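Local coordinates for protein apoptosis regulator ced-9 (Caenorhabditis elegans, PDB 1OHU) that regulates programmed cell death as a Bcl-2 family member, sequestering the activator ced-4 until egl-1 binding releases it, at residues Glu65-Gln70 with Val86-Asn91; Gln70-Pro75 with Val122-Gln127. The protein carries 3 engineered substitutions. All coordinates share one frame; numbering follows the deposited sequence.

Contact 1. Residues Glu65-Gln70 with Val86-Asn91; sequences ETFSEQ and VRTVGN. Engineered in segment 65-70: Ser68 (natural residue Cys).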
loop_
_atom_site.group_PDB
_atom_site.type_symbol
_atom_site.label_atom_id
_atom_site.label_comp_id
_atom_site.label_asym_id
_atom_site.label_seq_id
_atom_site.Cartn_x
_atom_site.Cartn_y
_atom_site.Cartn_z
ATOM N N GLU A 65 13.990 1.360 2.836
ATOM C CA GLU A 65 14.982 2.140 2.103
ATOM C C GLU A 65 15.703 1.243 1.103
ATOM O O GLU A 65 15.928 1.630 -0.051
ATOM C CB GLU A 65 16.001 2.771 3.062
ATOM C CG GLU A 65 15.482 3.954 3.888
ATOM C CD GLU A 65 14.911 5.099 3.042
ATOM O OE1 GLU A 65 15.317 5.262 1.870
ATOM O OE2 GLU A 65 14.059 5.856 3.559
ATOM N N THR A 66 16.048 0.038 1.549
ATOM C CA THR A 66 16.748 -0.933 0.709
ATOM C C THR A 66 15.928 -1.376 -0.494
ATOM O O THR A 66 16.397 -1.324 -1.629
ATOM C CB THR A 66 17.130 -2.190 1.513
ATOM O OG1 THR A 66 18.124 -1.845 2.484
ATOM C CG2 THR A 66 17.670 -3.280 0.588
ATOM N N PHE A 67 14.701 -1.812 -0.240
ATOM C CA PHE A 67 13.830 -2.274 -1.310
ATOM C C PHE A 67 13.541 -1.204 -2.361
ATOM O O PHE A 67 13.461 -1.501 -3.548
ATOM C CB PHE A 67 12.511 -2.799 -0.729
ATOM C CG PHE A 67 12.668 -4.008 0.166
ATOM C CD1 PHE A 67 13.674 -4.943 -0.064
ATOM C CD2 PHE A 67 11.786 -4.226 1.221
ATOM C CE1 PHE A 67 13.804 -6.076 0.740
ATOM C CE2 PHE A 67 11.905 -5.356 2.032
ATOM C CZ PHE A 67 12.917 -6.284 1.791
ATOM N N SER A 68 13.377 0.044 -1.936
ATOM C CA SER A 68 13.087 1.090 -2.899
ATOM C C SER A 68 14.340 1.395 -3.716
ATOM O O SER A 68 14.253 1.746 -4.891
ATOM C CB SER A 68 12.555 2.345 -2.194
ATOM O OG SER A 68 13.519 2.906 -1.332
ATOM N N GLU A 69 15.512 1.245 -3.108
ATOM C CA GLU A 69 16.733 1.479 -3.859
ATOM C C GLU A 69 16.901 0.344 -4.861
ATOM O O GLU A 69 17.509 0.525 -5.907
ATOM C CB GLU A 69 17.948 1.582 -2.931
ATOM C CG GLU A 69 18.044 2.929 -2.228
ATOM C CD GLU A 69 19.293 3.081 -1.372
ATOM O OE1 GLU A 69 19.156 3.599 -0.252
ATOM O OE2 GLU A 69 20.404 2.703 -1.807
ATOM N N GLN A 70 16.345 -0.824 -4.545
ATOM C CA GLN A 70 16.417 -1.969 -5.456
ATOM C C GLN A 70 15.442 -1.734 -6.605
ATOM O O GLN A 70 15.773 -1.919 -7.779
ATOM C CB GLN A 70 16.023 -3.266 -4.749
ATOM C CG GLN A 70 16.975 -3.708 -3.632
ATOM C CD GLN A 70 16.608 -5.066 -3.069
ATOM O OE1 GLN A 70 15.432 -5.421 -2.997
ATOM N NE2 GLN A 70 17.609 -5.821 -2.649
ATOM N N VAL A 86 9.512 -6.928 -4.271
ATOM C CA VAL A 86 8.410 -7.012 -3.319
ATOM C C VAL A 86 8.109 -8.416 -2.774
ATOM O O VAL A 86 7.302 -8.579 -1.856
ATOM C CB VAL A 86 7.153 -6.416 -4.001
ATOM C CG1 VAL A 86 5.901 -7.164 -3.598
ATOM C CG2 VAL A 86 7.059 -4.930 -3.674
ATOM N N ARG A 87 8.767 -9.419 -3.340
ATOM C CA ARG A 87 8.569 -10.808 -2.940
ATOM C C ARG A 87 8.486 -11.046 -1.424
ATOM O O ARG A 87 7.590 -11.752 -0.959
ATOM C CB ARG A 87 9.685 -11.677 -3.535
ATOM C CG ARG A 87 9.526 -13.175 -3.294
ATOM C CD ARG A 87 10.765 -13.933 -3.758
ATOM N NE ARG A 87 10.677 -15.371 -3.492
ATOM C CZ ARG A 87 11.669 -16.236 -3.707
ATOM N NH1 ARG A 87 12.830 -15.809 -4.193
ATOM N NH2 ARG A 87 11.506 -17.527 -3.435
ATOM N N THR A 88 9.397 -10.452 -0.656
ATOM C CA THR A 88 9.412 -10.668 0.790
ATOM C C THR A 88 8.808 -9.569 1.667
ATOM O O THR A 88 8.876 -9.650 2.891
ATOM C CB THR A 88 10.852 -10.953 1.290
ATOM O OG1 THR A 88 11.636 -9.755 1.232
ATOM C CG2 THR A 88 11.510 -12.015 0.419
ATOM N N VAL A 89 8.217 -8.548 1.054
ATOM C CA VAL A 89 7.600 -7.473 1.825
ATOM C C VAL A 89 6.513 -8.072 2.717
ATOM O O VAL A 89 5.664 -8.829 2.251
ATOM C CB VAL A 89 6.984 -6.401 0.896
ATOM C CG1 VAL A 89 6.198 -5.387 1.710
ATOM C CG2 VAL A 89 8.090 -5.699 0.119
ATOM N N GLY A 90 6.543 -7.732 4.002
ATOM C CA GLY A 90 5.563 -8.278 4.923
ATOM C C GLY A 90 5.905 -9.720 5.274
ATOM O O GLY A 90 5.062 -10.616 5.174
ATOM N N ASN A 91 7.153 -9.942 5.676
ATOM C CA ASN A 91 7.632 -11.268 6.054
ATOM C C ASN A 91 6.727 -11.919 7.088
ATOM O O ASN A 91 7.199 -12.349 8.142
ATOM C CB ASN A 91 9.045 -11.169 6.629
ATOM C CG ASN A 91 10.075 -10.823 5.582
ATOM O OD1 ASN A 91 10.547 -11.694 4.845
ATOM N ND2 ASN A 91 10.425 -9.543 5.498
#
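Phe67, on the C-terminal part of the long helix 44-71, meets Thr88 and Val89 in the loop that follows helix 79-86 and leads toward the predicted BH1 motif in the Bcl-2-type helical domain of CED-9, the part of the longer protein present here. The backbones stay well separated, with the CA atoms of Phe67 and Val86 7.5 Å apart, and the phenyl ring reaches across to Thr88 and Val89. Its CG lies anti to the carbonyl carbon (chi1 -63°), which carries the ring outward from the helix and across to the loop. One corner of the ring, CD2, is 4.1 Å from CG2 of Val89, while the two side chains slide past each other in opposite directions. At the far end of the ring, CZ lies 3.7 Å from OG1 of Thr88, a van der Waals contact in which the threonine side chain crosses the phenylalanine at about a right angle.

In this family the hydrophobic groove that receives BH3 helices is built from the BH1, BH2 and BH3 regions. The loop is shaped by a type I beta turn from Val86 to Val89, closed by Val89 N to Val86 O at 3.1 Å. Val89 comes out of the turn with its branched side chain buried, and its CG2 methyl gives the ring an apolar partner. Thr88 is exposed; its polar OG1 suits a solvent-facing turn position, and a chi1 of 71°, which sets OG1 between the backbone N and the carbonyl carbon, brings it to CZ. Outside this loop, Phe67 also rests on Val85 of helix 79-86 and Phe110 of helix 101-118, whereas Val86 points away from Phe67 and packs on Leu107.

Contact 2. Residues Gln70-Pro75 with Val122-Gln127; sequences QLLAVP and VELQGQ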
loop_
_atom_site.group_PDB
_atom_site.type_symbol
_atom_site.label_atom_id
_atom_site.label_comp_id
_atom_site.label_asym_id
_atom_site.label_seq_id
_atom_site.Cartn_x
_atom_site.Cartn_y
_atom_site.Cartn_z
ATOM N N GLN A 70 16.345 -0.824 -4.545
ATOM C CA GLN A 70 16.417 -1.969 -5.456
ATOM C C GLN A 70 15.442 -1.734 -6.605
ATOM O O GLN A 70 15.773 -1.919 -7.779
ATOM C CB GLN A 70 16.023 -3.266 -4.749
ATOM C CG GLN A 70 16.975 -3.708 -3.632
ATOM C CD GLN A 70 16.608 -5.066 -3.069
ATOM O OE1 GLN A 70 15.432 -5.421 -2.997
ATOM N NE2 GLN A 70 17.609 -5.821 -2.649
ATOM N N LEU A 71 14.229 -1.333 -6.247
ATOM C CA LEU A 71 13.182 -1.071 -7.224
ATOM C C LEU A 71 13.570 0.053 -8.181
ATOM O O LEU A 71 13.206 0.031 -9.357
ATOM C CB LEU A 71 11.887 -0.694 -6.510
ATOM C CG LEU A 71 10.630 -0.799 -7.371
ATOM C CD1 LEU A 71 10.431 -2.258 -7.763
ATOM C CD2 LEU A 71 9.417 -0.295 -6.597
ATOM N N LEU A 72 14.313 1.031 -7.672
ATOM C CA LEU A 72 14.728 2.171 -8.478
ATOM C C LEU A 72 16.105 2.012 -9.107
ATOM O O LEU A 72 16.623 2.959 -9.688
ATOM C CB LEU A 72 14.699 3.440 -7.629
ATOM C CG LEU A 72 13.398 3.669 -6.851
ATOM C CD1 LEU A 72 13.495 4.970 -6.075
ATOM C CD2 LEU A 72 12.207 3.697 -7.807
ATOM N N ALA A 73 16.693 0.821 -8.981
ATOM C CA ALA A 73 18.008 0.545 -9.552
ATOM C C ALA A 73 17.962 0.708 -11.071
ATOM O O ALA A 73 18.944 1.114 -11.689
ATOM C CB ALA A 73 18.456 -0.869 -9.192
ATOM N N VAL A 74 16.814 0.376 -11.658
ATOM C CA VAL A 74 16.602 0.500 -13.099
ATOM C C VAL A 74 15.626 1.654 -13.340
ATOM O O VAL A 74 14.550 1.705 -12.740
ATOM C CB VAL A 74 15.999 -0.792 -13.693
ATOM C CG1 VAL A 74 15.825 -0.649 -15.195
ATOM C CG2 VAL A 74 16.896 -1.975 -13.370
ATOM N N PRO A 75 15.990 2.594 -14.229
ATOM C CA PRO A 75 15.144 3.751 -14.544
ATOM C C PRO A 75 13.682 3.415 -14.840
ATOM O O PRO A 75 12.775 4.034 -14.276
ATOM C CB PRO A 75 15.859 4.385 -15.739
ATOM C CG PRO A 75 16.564 3.220 -16.376
ATOM C CD PRO A 75 17.118 2.508 -15.172
ATOM N N VAL A 122 12.102 14.376 -12.200
ATOM C CA VAL A 122 11.915 14.457 -13.644
ATOM C C VAL A 122 11.887 13.085 -14.312
ATOM O O VAL A 122 11.006 12.798 -15.118
ATOM C CB VAL A 122 13.041 15.301 -14.300
ATOM C CG1 VAL A 122 12.961 15.202 -15.819
ATOM C CG2 VAL A 122 12.920 16.746 -13.864
ATOM N N GLU A 123 12.851 12.241 -13.969
ATOM C CA GLU A 123 12.943 10.917 -14.568
ATOM C C GLU A 123 12.023 9.855 -13.973
ATOM O O GLU A 123 11.577 8.959 -14.684
ATOM C CB GLU A 123 14.394 10.425 -14.514
ATOM C CG GLU A 123 14.974 10.300 -13.107
ATOM C CD GLU A 123 15.684 11.566 -12.613
ATOM O OE1 GLU A 123 15.064 12.655 -12.590
ATOM O OE2 GLU A 123 16.872 11.459 -12.232
ATOM N N LEU A 124 11.723 9.960 -12.682
ATOM C CA LEU A 124 10.879 8.973 -11.994
ATOM C C LEU A 124 9.386 9.255 -11.824
ATOM O O LEU A 124 8.587 8.316 -11.782
ATOM C CB LEU A 124 11.471 8.674 -10.613
ATOM C CG LEU A 124 12.479 7.533 -10.499
ATOM C CD1 LEU A 124 13.119 7.245 -11.842
ATOM C CD2 LEU A 124 13.514 7.893 -9.445
ATOM N N GLN A 125 9.008 10.527 -11.715
ATOM C CA GLN A 125 7.603 10.881 -11.515
ATOM C C GLN A 125 6.643 10.173 -12.462
ATOM O O GLN A 125 5.538 9.794 -12.070
ATOM C CB GLN A 125 7.403 12.404 -11.622
ATOM C CG GLN A 125 5.946 12.835 -11.514
ATOM C CD GLN A 125 5.768 14.287 -11.083
ATOM O OE1 GLN A 125 5.030 15.047 -11.719
ATOM N NE2 GLN A 125 6.426 14.673 -9.989
ATOM N N GLY A 126 7.065 9.986 -13.707
ATOM C CA GLY A 126 6.216 9.330 -14.683
ATOM C C GLY A 126 5.935 7.853 -14.462
ATOM O O GLY A 126 5.223 7.237 -15.257
ATOM N N GLN A 127 6.474 7.260 -13.400
ATOM C CA GLN A 127 6.205 5.846 -13.176
ATOM C C GLN A 127 5.423 5.551 -11.920
ATOM O O GLN A 127 5.249 4.395 -11.540
ATOM C CB GLN A 127 7.504 5.059 -13.204
ATOM C CG GLN A 127 8.088 5.052 -14.601
ATOM C CD GLN A 127 9.349 4.279 -14.678
ATOM O OE1 GLN A 127 9.348 3.053 -14.556
ATOM N NE2 GLN A 127 10.454 4.982 -14.869
#
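Pro75 and Leu124 bring the backbones closest, their CA atoms 7.2 Å apart, where the chain leaving helix 44-71 passes the loop before helix 128-144. Leu72 is the first residue to leave the helical conformation, just ahead of Ala73, whose N still bonds to Gln70 O. Across from it, residues 122-125 have helical torsions without regular bonding, and Gln127 N is tied to Leu124 O at 2.9 Å. The main link is polar: Gln127 NE2 donates to Pro75 O at 2.6 Å, a short bond with an N-H...O angle of 153°. The donor sits 25° out of the carbonyl plane. Gln127 reaches it with an extended chain (chi2 -179°).

Gln127 holds the N-cap position of helix 128-144, but its amide is turned to the other loop, where OE1 also accepts from Ile77 N. Glutamine suits both partners: NE2 donates to the carbonyl of Pro75, which has no N-H of its own, and OE1 accepts, a double grip that fixes the amide's rotation. A leucine in its place would probably leave Pro75 O and Ile77 N without this partner and set the linking loop free to shift. The leucines touch loosely, Leu124 CD2 standing 4.5 Å from Leu72 CD1. Leu124 CD1 makes a methyl-to-carbonyl van der Waals contact with Pro75 O at 4.0 Å. Helix 101-118 backs both leucines, Val114 touching Leu72 and Met118 touching Leu124.

From the N terminus, helix 44-71 supplies Glu65-Gln70, and its last turn with the loop after it supplies Gln70-Pro75, with Gln70 in common. The chain continues through helix 79-86 into Val86-Asn91, where contact 1 closes a loop of 15 intervening residues. It then passes residues 92-97, absent from the model, and helix 101-118 before Val122-Gln127 closes the longer loop of contact 2, with 46 residues between its segments. The segments alternate, so the two loops cross rather than nest. Contact 1 ties the long helix to the approach to the predicted BH1 motif; contact 2, centred about 15 Å from the centre of contact 1, ties its C-terminal exit to the approach to helix 128-144.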